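Local coordinates for amphinase-2 (Rana pipiens, PDB 2P7S), which cleaves RNA as a secreted endonuclease of the pancreatic ribonuclease family and is toxic to cultured human carcinoma cells, at residues T52-V55 with K56-C59; K10-T13 with K14-S18; A22-C26 with N27-N31. All blocks are in the same frame, centred on the assembly; numbering follows the deposited sequence. Where two conformers were deposited one is given.

Contact 1: residues T52-V55 with K56-C59; sequences TGPV and KEIC
Thr52 and Gly53 offer their carbonyl oxygens one turn ahead to Lys56 and Glu57, with Lys56 N 3.0 Å from Thr52 O and Glu57 N 3.0 Å from Gly53 O. These are ordinary i to i+4 helix bonds. The spacing then shortens: Ile58 N turns back three residues to Val55 O at 3.2 Å, approaching from above the carbonyl plane, 62° out of it. Cys59 N does the same with Lys56 O at 2.9 Å.

Among the side chains, Val55 and Ile58 run side by side and point the same way, with Val55 CG1 4.0 Å from Ile58 CD1. Ile58 CG1 lies beside its own backbone N (chi1 -58°), which tucks that branch close to Val55 O and leaves CD1 to meet the valine. Beyond the pair, Val55 packs against the N-terminal helix and Ile58 on Ile96 and Ile98. Glu57, with CG beside its own N and the chain extended beyond it, reaches back along the preceding turn: its CG comes within 3.1 Å of Gly53 O, and OE2 ends 3.2 Å from Pro54 CA, near the proline ring. Glu57 was modelled in two conformers, so this carboxylate position is doubtful in detail. Lys56 touches Gly53 O through CB at 3.6 Å; beyond that its extended chain leads away, in contact with Trp8, Asn103 and Tyr104.

Cys59 is bonded to Cys100. A short helix resting on the N-terminal one, closely followed by a disulfide cysteine, is the third helix of the pancreatic ribonuclease fold.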
loop_
_atom_site.group_PDB
_atom_site.type_symbol
_atom_site.label_atom_id
_atom_site.label_comp_id
_atom_site.label_asym_id
_atom_site.label_seq_id
_atom_site.Cartn_x
_atom_site.Cartn_y
_atom_site.Cartn_z
ATOM N N THR A 52 8.742 0.965 -6.904
ATOM C CA THR A 52 9.036 0.983 -5.474
ATOM C C THR A 52 9.885 2.152 -4.986
ATOM O O THR A 52 9.672 2.655 -3.883
ATOM C CB THR A 52 9.734 -0.313 -5.047
ATOM O OG1 THR A 52 11.004 -0.407 -5.701
ATOM C CG2 THR A 52 8.889 -1.518 -5.416
ATOM N N GLY A 53 10.849 2.566 -5.805
ATOM C CA GLY A 53 11.738 3.659 -5.446
ATOM C C GLY A 53 11.080 4.918 -4.920
ATOM O O GLY A 53 11.462 5.409 -3.857
ATOM N N PRO A 54 10.103 5.482 -5.650
ATOM C CA PRO A 54 9.405 6.700 -5.221
ATOM C C PRO A 54 8.731 6.539 -3.857
ATOM O O PRO A 54 8.618 7.502 -3.089
ATOM C CB PRO A 54 8.392 6.929 -6.340
ATOM C CG PRO A 54 9.100 6.383 -7.546
ATOM C CD PRO A 54 9.691 5.096 -7.012
ATOM N N VAL A 55 8.278 5.326 -3.557
ATOM C CA VAL A 55 7.628 5.080 -2.275
ATOM C C VAL A 55 8.681 5.034 -1.166
ATOM O O VAL A 55 8.464 5.547 -0.069
ATOM C CB VAL A 55 6.826 3.752 -2.282
ATOM C CG1 VAL A 55 6.076 3.591 -0.957
ATOM C CG2 VAL A 55 5.840 3.746 -3.438
ATOM N N LYS A 56 9.824 4.424 -1.451
ATOM C CA LYS A 56 10.880 4.359 -0.450
ATOM C C LYS A 56 11.406 5.760 -0.134
ATOM O O LYS A 56 11.752 6.053 1.011
ATOM C CB LYS A 56 12.021 3.461 -0.931
ATOM C CG LYS A 56 13.159 3.349 0.066
ATOM C CD LYS A 56 14.127 2.242 -0.310
ATOM C CE LYS A 56 15.253 2.141 0.713
ATOM N NZ LYS A 56 16.110 0.950 0.443
ATOM N N GLU A 57 11.445 6.626 -1.145
ATOM C CA GLU A 57 11.919 7.999 -0.980
ATOM C C GLU A 57 11.168 8.745 0.125
ATOM O O GLU A 57 11.684 9.705 0.703
ATOM C CB GLU A 57 11.763 8.781 -2.291
ATOM C CG GLU A 57 12.558 8.240 -3.472
ATOM C CD GLU A 57 12.396 9.089 -4.722
ATOM O OE1 GLU A 57 12.750 10.286 -4.679
ATOM O OE2 GLU A 57 11.914 8.565 -5.750
ATOM N N ILE A 58 9.942 8.315 0.409
ATOM C CA ILE A 58 9.140 8.973 1.434
ATOM C C ILE A 58 9.864 8.967 2.782
ATOM O O ILE A 58 9.653 9.844 3.621
ATOM C CB ILE A 58 7.770 8.273 1.614
ATOM C CG1 ILE A 58 7.010 8.252 0.283
ATOM C CG2 ILE A 58 6.950 9.002 2.670
ATOM C CD1 ILE A 58 5.729 7.411 0.314
ATOM N N CYS A 59 10.732 7.982 2.978
ATOM C CA CYS A 59 11.460 7.850 4.235
ATOM C C CYS A 59 12.919 8.327 4.190
ATOM O O CYS A 59 13.666 8.117 5.144
ATOM C CB CYS A 59 11.443 6.385 4.677
ATOM S SG CYS A 59 9.791 5.652 4.944
#

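Contact 2: residues K10-T13 with K14-S18; sequences KFKT and KHITS. With ACT (acetate ion), chain D.
Lys10, Phe11 and Lys12 accept from Lys14, His15 and Ile16 in three successive i to i+4 bonds, the last of them Ile16 N to Lys12 O at 2.9 Å, after which Ile16 leaves helical geometry for a short strand. Water 1 spans the exit, donating to Thr13 O at 2.6 Å and to Ile16 O at 2.7 Å.

The His15 side chain lies over one face of the Phe11 ring. Its CB is 4.3 Å from the ring centroid, a CH-pi contact, and CD2 sits above it nearer the rim; the rings are inclined by 47°. Phe11 holds CG anti to its own N (chi1 180°), which carries the phenyl alongside His15 and Ile16, whose CG1 touches CE2 at 4.1 Å. Lys14 CG rests on a face of the imidazole, while its ammonium group, like that of Lys10, is paired with Asp38.

Both imidazole nitrogens are engaged: ND1 is hydrogen-bonded to Thr46 O, which fixes the ring's rotation, and NE2 donates to acetate OXT at 2.8 Å. The acetate, probably from the crystallisation liquor and also held by His107 and Phe108, occupies the pancreatic ribonuclease active site, where His15 and His107 are the probable proton acceptor and donor.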
loop_
_atom_site.group_PDB
_atom_site.type_symbol
_atom_site.label_atom_id
_atom_site.label_comp_id
_atom_site.label_asym_id
_atom_site.label_seq_id
_atom_site.Cartn_x
_atom_site.Cartn_y
_atom_site.Cartn_z
ATOM N N LYS A 10 7.860 -6.959 3.056
ATOM C CA LYS A 10 6.461 -7.232 3.349
ATOM C C LYS A 10 5.593 -6.056 2.899
ATOM O O LYS A 10 4.504 -6.261 2.358
ATOM C CB LYS A 10 6.265 -7.477 4.845
ATOM C CG LYS A 10 4.857 -7.915 5.216
ATOM C CD LYS A 10 4.691 -8.013 6.721
ATOM C CE LYS A 10 3.273 -8.402 7.095
ATOM N NZ LYS A 10 3.075 -8.423 8.572
ATOM N N PHE A 11 6.075 -4.833 3.122
ATOM C CA PHE A 11 5.332 -3.639 2.724
ATOM C C PHE A 11 5.150 -3.597 1.206
ATOM O O PHE A 11 4.051 -3.320 0.721
ATOM C CB PHE A 11 6.058 -2.364 3.173
ATOM C CG PHE A 11 5.350 -1.091 2.784
ATOM C CD1 PHE A 11 4.543 -0.417 3.694
ATOM C CD2 PHE A 11 5.486 -0.570 1.500
ATOM C CE1 PHE A 11 3.879 0.766 3.330
ATOM C CE2 PHE A 11 4.830 0.604 1.127
ATOM C CZ PHE A 11 4.025 1.273 2.044
ATOM N N LYS A 12 6.228 -3.853 0.462
ATOM C CA LYS A 12 6.165 -3.838 -1.003
ATOM C C LYS A 12 5.171 -4.872 -1.523
ATOM O O LYS A 12 4.374 -4.593 -2.419
ATOM C CB LYS A 12 7.539 -4.143 -1.620
ATOM C CG LYS A 12 8.542 -2.999 -1.578
ATOM C CD LYS A 12 9.818 -3.351 -2.350
ATOM C CE LYS A 12 10.583 -4.482 -1.678
ATOM N NZ LYS A 12 11.798 -4.886 -2.455
ATOM N N THR A 13 5.238 -6.070 -0.955
ATOM C CA THR A 13 4.371 -7.167 -1.364
ATOM C C THR A 13 2.905 -6.844 -1.097
ATOM O O THR A 13 2.048 -7.031 -1.957
ATOM C CB THR A 13 4.749 -8.481 -0.615
ATOM O OG1 THR A 13 6.061 -8.904 -1.014
ATOM C CG2 THR A 13 3.754 -9.594 -0.939
ATOM N N LYS A 14 2.633 -6.338 0.097
ATOM C CA LYS A 14 1.278 -6.014 0.493
ATOM C C LYS A 14 0.689 -4.727 -0.090
ATOM O O LYS A 14 -0.517 -4.657 -0.320
ATOM C CB LYS A 14 1.196 -5.948 2.022
ATOM C CG LYS A 14 -0.223 -5.818 2.553
ATOM C CD LYS A 14 -0.280 -5.894 4.075
ATOM C CE LYS A 14 -1.726 -5.925 4.545
ATOM N NZ LYS A 14 -1.828 -5.910 6.024
ATOM N N HIS A 15 1.526 -3.726 -0.348
ATOM C CA HIS A 15 1.025 -2.436 -0.821
ATOM C C HIS A 15 1.463 -1.867 -2.154
ATOM O O HIS A 15 0.844 -0.919 -2.635
ATOM C CB HIS A 15 1.315 -1.370 0.238
ATOM C CG HIS A 15 0.649 -1.634 1.546
ATOM N ND1 HIS A 15 -0.711 -1.528 1.711
ATOM C CD2 HIS A 15 1.149 -2.027 2.742
ATOM C CE1 HIS A 15 -1.025 -1.844 2.954
ATOM N NE2 HIS A 15 0.085 -2.152 3.601
ATOM N N ILE A 16 2.525 -2.390 -2.753
ATOM C CA ILE A 16 2.955 -1.819 -4.017
ATOM C C ILE A 16 2.642 -2.716 -5.204
ATOM O O ILE A 16 2.921 -3.916 -5.188
ATOM C CB ILE A 16 4.460 -1.483 -3.995
ATOM C CG1 ILE A 16 4.768 -0.595 -2.781
ATOM C CG2 ILE A 16 4.838 -0.738 -5.273
ATOM C CD1 ILE A 16 6.191 -0.068 -2.725
ATOM N N THR A 17 2.040 -2.128 -6.231
ATOM C CA THR A 17 1.695 -2.898 -7.413
ATOM C C THR A 17 2.170 -2.261 -8.711
ATOM O O THR A 17 2.150 -1.033 -8.866
ATOM C CB THR A 17 0.164 -3.137 -7.515
ATOM O OG1 THR A 17 -0.099 -3.969 -8.655
ATOM C CG2 THR A 17 -0.589 -1.825 -7.677
ATOM N N SER A 18 2.608 -3.111 -9.639
ATOM C CA SER A 18 3.067 -2.650 -10.944
ATOM C C SER A 18 1.894 -2.686 -11.931
ATOM O O SER A 18 2.025 -2.283 -13.086
ATOM C CB SER A 18 4.202 -3.543 -11.455
ATOM O OG SER A 18 3.757 -4.877 -11.652
HETATM C C ACT D . 1.937 -3.112 6.584
HETATM O O ACT D . 1.820 -3.644 7.709
HETATM O OXT ACT D . 1.327 -2.040 6.117
HETATM C CH3 ACT D . 2.909 -3.788 5.628
HETATM O O HOH W 1 1.187 -5.428 -3.872
#

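Contact 3: residues A22-C26 with N27-N31; sequences ADFNC and NRTMN. With NAG (2-acetamido-2-deoxy-beta-D-glucopyranose), chain B.
Asn25 and Arg28 both carry CG anti to their backbone N, Asn25 with chi1 -172°, and the arginine then bends at chi3 (-64°), folding its guanidinium back over the asparagine. Asn25 is the N-cap of helix 26-29, the second helix of the pancreatic ribonuclease fold. Its OD1 meets the first turn through two weak bonds, from Asn27 N at 2.8 Å and from Arg28 N at 3.4 Å, while its backbone O takes Arg28 N from above the carbonyl plane and Thr29 N almost end-on at 3.0 Å.

The folded arginine grips the incoming chain. NH1 donates to Asp23 O at 3.2 Å in the plane of the guanidinium, and Asn25 CB lies over one face of that group. Water 3 joins NH1 to Asn25 N and Thr29 OG1, next to a face of the Phe24 ring; Phe24 CZ touches Thr29 CB at 3.7 Å. Phe24 itself meets Phe47 of the sheet, and Cys26 is tied to Cys79 by a disulfide.

Asn27, Arg28 and Thr29 make an Asn-X-Thr glycosylation sequon, and the sugar is present: Asn27 ND2 is covalently joined to C1 of an N-acetylglucosamine, 1.5 Å away. The acetamido methyl C8 turns back to within 3.2 Å of Asn25 ND2, and water 2 accepts from Asn25 ND2 and Asn27 ND2. Asn27 OD1 is held in turn by Tyr87 N. At the far end of the turn Asn31 ND2, also bonded to Cys85 O, donates to Asn27 O at 2.8 Å, nearly straight at 168°.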
loop_
_atom_site.group_PDB
_atom_site.type_symbol
_atom_site.label_atom_id
_atom_site.label_comp_id
_atom_site.label_asym_id
_atom_site.label_seq_id
_atom_site.Cartn_x
_atom_site.Cartn_y
_atom_site.Cartn_z
ATOM N N ALA A 22 -6.701 0.054 -14.166
ATOM C CA ALA A 22 -7.710 -0.664 -14.936
ATOM C C ALA A 22 -7.557 -2.182 -14.881
ATOM O O ALA A 22 -8.549 -2.912 -14.848
ATOM C CB ALA A 22 -7.669 -0.194 -16.375
ATOM N N ASP A 23 -6.317 -2.662 -14.877
ATOM C CA ASP A 23 -6.076 -4.099 -14.837
ATOM C C ASP A 23 -6.125 -4.674 -13.435
ATOM O O ASP A 23 -6.179 -5.890 -13.265
ATOM C CB ASP A 23 -4.714 -4.445 -15.448
ATOM C CG ASP A 23 -4.684 -4.251 -16.944
ATOM O OD1 ASP A 23 -5.736 -4.465 -17.584
ATOM O OD2 ASP A 23 -3.607 -3.899 -17.477
ATOM N N PHE A 24 -6.093 -3.804 -12.431
ATOM C CA PHE A 24 -6.113 -4.280 -11.060
ATOM C C PHE A 24 -7.493 -4.796 -10.692
ATOM O O PHE A 24 -8.508 -4.181 -11.020
ATOM C CB PHE A 24 -5.710 -3.168 -10.086
ATOM C CG PHE A 24 -5.352 -3.677 -8.720
ATOM C CD1 PHE A 24 -4.084 -4.192 -8.466
ATOM C CD2 PHE A 24 -6.301 -3.695 -7.702
ATOM C CE1 PHE A 24 -3.761 -4.726 -7.212
ATOM C CE2 PHE A 24 -5.995 -4.225 -6.452
ATOM C CZ PHE A 24 -4.724 -4.742 -6.205
ATOM N N ASN A 25 -7.521 -5.928 -9.999
ATOM C CA ASN A 25 -8.778 -6.526 -9.579
ATOM C C ASN A 25 -8.680 -6.943 -8.127
ATOM O O ASN A 25 -7.960 -7.884 -7.784
ATOM C CB ASN A 25 -9.106 -7.752 -10.438
ATOM C CG ASN A 25 -10.497 -8.296 -10.165
ATOM O OD1 ASN A 25 -10.952 -8.311 -9.025
ATOM N ND2 ASN A 25 -11.170 -8.761 -11.208
ATOM N N CYS A 26 -9.405 -6.237 -7.269
ATOM C CA CYS A 26 -9.398 -6.550 -5.848
ATOM C C CYS A 26 -9.747 -8.010 -5.558
ATOM O O CYS A 26 -9.124 -8.648 -4.708
ATOM C CB CYS A 26 -10.390 -5.654 -5.110
ATOM S SG CYS A 26 -9.860 -3.920 -4.913
ATOM N N ASN A 27 -10.751 -8.537 -6.249
ATOM C CA ASN A 27 -11.165 -9.917 -6.011
ATOM C C ASN A 27 -10.056 -10.912 -6.273
ATOM O O ASN A 27 -10.013 -11.980 -5.662
ATOM C CB ASN A 27 -12.391 -10.253 -6.856
ATOM C CG ASN A 27 -13.534 -9.322 -6.581
ATOM O OD1 ASN A 27 -13.741 -8.927 -5.432
ATOM N ND2 ASN A 27 -14.280 -8.961 -7.620
ATOM N N ARG A 28 -9.150 -10.552 -7.173
ATOM C CA ARG A 28 -8.020 -11.408 -7.512
ATOM C C ARG A 28 -6.869 -11.267 -6.515
ATOM O O ARG A 28 -6.456 -12.235 -5.882
ATOM C CB ARG A 28 -7.497 -11.059 -8.911
ATOM C CG ARG A 28 -6.210 -11.790 -9.293
ATOM C CD ARG A 28 -5.464 -11.090 -10.430
ATOM N NE ARG A 28 -6.214 -11.070 -11.688
ATOM C CZ ARG A 28 -6.433 -9.974 -12.415
ATOM N NH1 ARG A 28 -5.964 -8.800 -12.013
ATOM N NH2 ARG A 28 -7.111 -10.049 -13.553
ATOM N N THR A 29 -6.367 -10.045 -6.372
ATOM C CA THR A 29 -5.223 -9.779 -5.511
ATOM C C THR A 29 -5.450 -9.901 -4.005
ATOM O O THR A 29 -4.568 -10.382 -3.289
ATOM C CB THR A 29 -4.628 -8.401 -5.850
ATOM O OG1 THR A 29 -4.422 -8.323 -7.267
ATOM C CG2 THR A 29 -3.294 -8.205 -5.145
ATOM N N MET A 30 -6.612 -9.474 -3.515
ATOM C CA MET A 30 -6.898 -9.601 -2.085
ATOM C C MET A 30 -6.948 -11.084 -1.710
ATOM O O MET A 30 -6.838 -11.448 -0.537
ATOM C CB MET A 30 -8.238 -8.941 -1.728
ATOM C CG MET A 30 -8.236 -7.411 -1.738
ATOM S SD MET A 30 -7.018 -6.666 -0.614
ATOM C CE MET A 30 -7.812 -6.886 0.980
ATOM N N ASN A 31 -7.122 -11.942 -2.712
ATOM C CA ASN A 31 -7.185 -13.381 -2.467
ATOM C C ASN A 31 -6.003 -14.116 -3.086
ATOM O O ASN A 31 -6.026 -15.340 -3.241
ATOM C CB ASN A 31 -8.498 -13.947 -3.016
ATOM C CG ASN A 31 -9.705 -13.391 -2.299
ATOM O OD1 ASN A 31 -9.858 -13.580 -1.093
ATOM N ND2 ASN A 31 -10.567 -12.688 -3.033
HETATM C C1 NAG B . -15.286 -7.928 -7.464
HETATM C C2 NAG B . -15.532 -7.234 -8.810
HETATM C C3 NAG B . -16.617 -6.166 -8.647
HETATM C C4 NAG B . -17.879 -6.823 -8.091
HETATM C C5 NAG B . -17.539 -7.484 -6.748
HETATM C C6 NAG B . -18.728 -8.176 -6.092
HETATM C C7 NAG B . -13.999 -6.646 -10.576
HETATM C C8 NAG B . -12.708 -5.958 -10.989
HETATM N N2 NAG B . -14.303 -6.626 -9.283
HETATM O O3 NAG B . -16.893 -5.555 -9.897
HETATM O O4 NAG B . -18.911 -5.833 -7.917
HETATM O O5 NAG B . -16.509 -8.481 -6.941
HETATM O O6 NAG B . -19.218 -9.234 -6.902
HETATM O O7 NAG B . -14.709 -7.183 -11.427
HETATM O O HOH W 2 -13.778 -10.212 -10.121
HETATM O O HOH W 3 -5.446 -7.533 -9.610
#

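In the fold
Contact 2 stands between the other two. Its centre is about 12 Å from that of contact 1, and the two pack directly: Val55 CG1 lies 3.9 Å from Phe11 CE2, and Val55 CG2 is also 3.9 Å from Ile16 CD1. Toward contact 3 the link is slighter, Thr17 OG1 to Phe24 CD1 at 4.0 Å. Contacts 1 and 3 lie on opposite sides of the chain's centre, about 13 Å apart at their nearest atoms. The probable catalytic His15 belongs to contact 2; the side chains of Val55 and Met30 come within about 7 and 8 Å of its own. The Met30 side chain, about 4 Å from that of Asn45, puts contact 3 beside the probable substrate site.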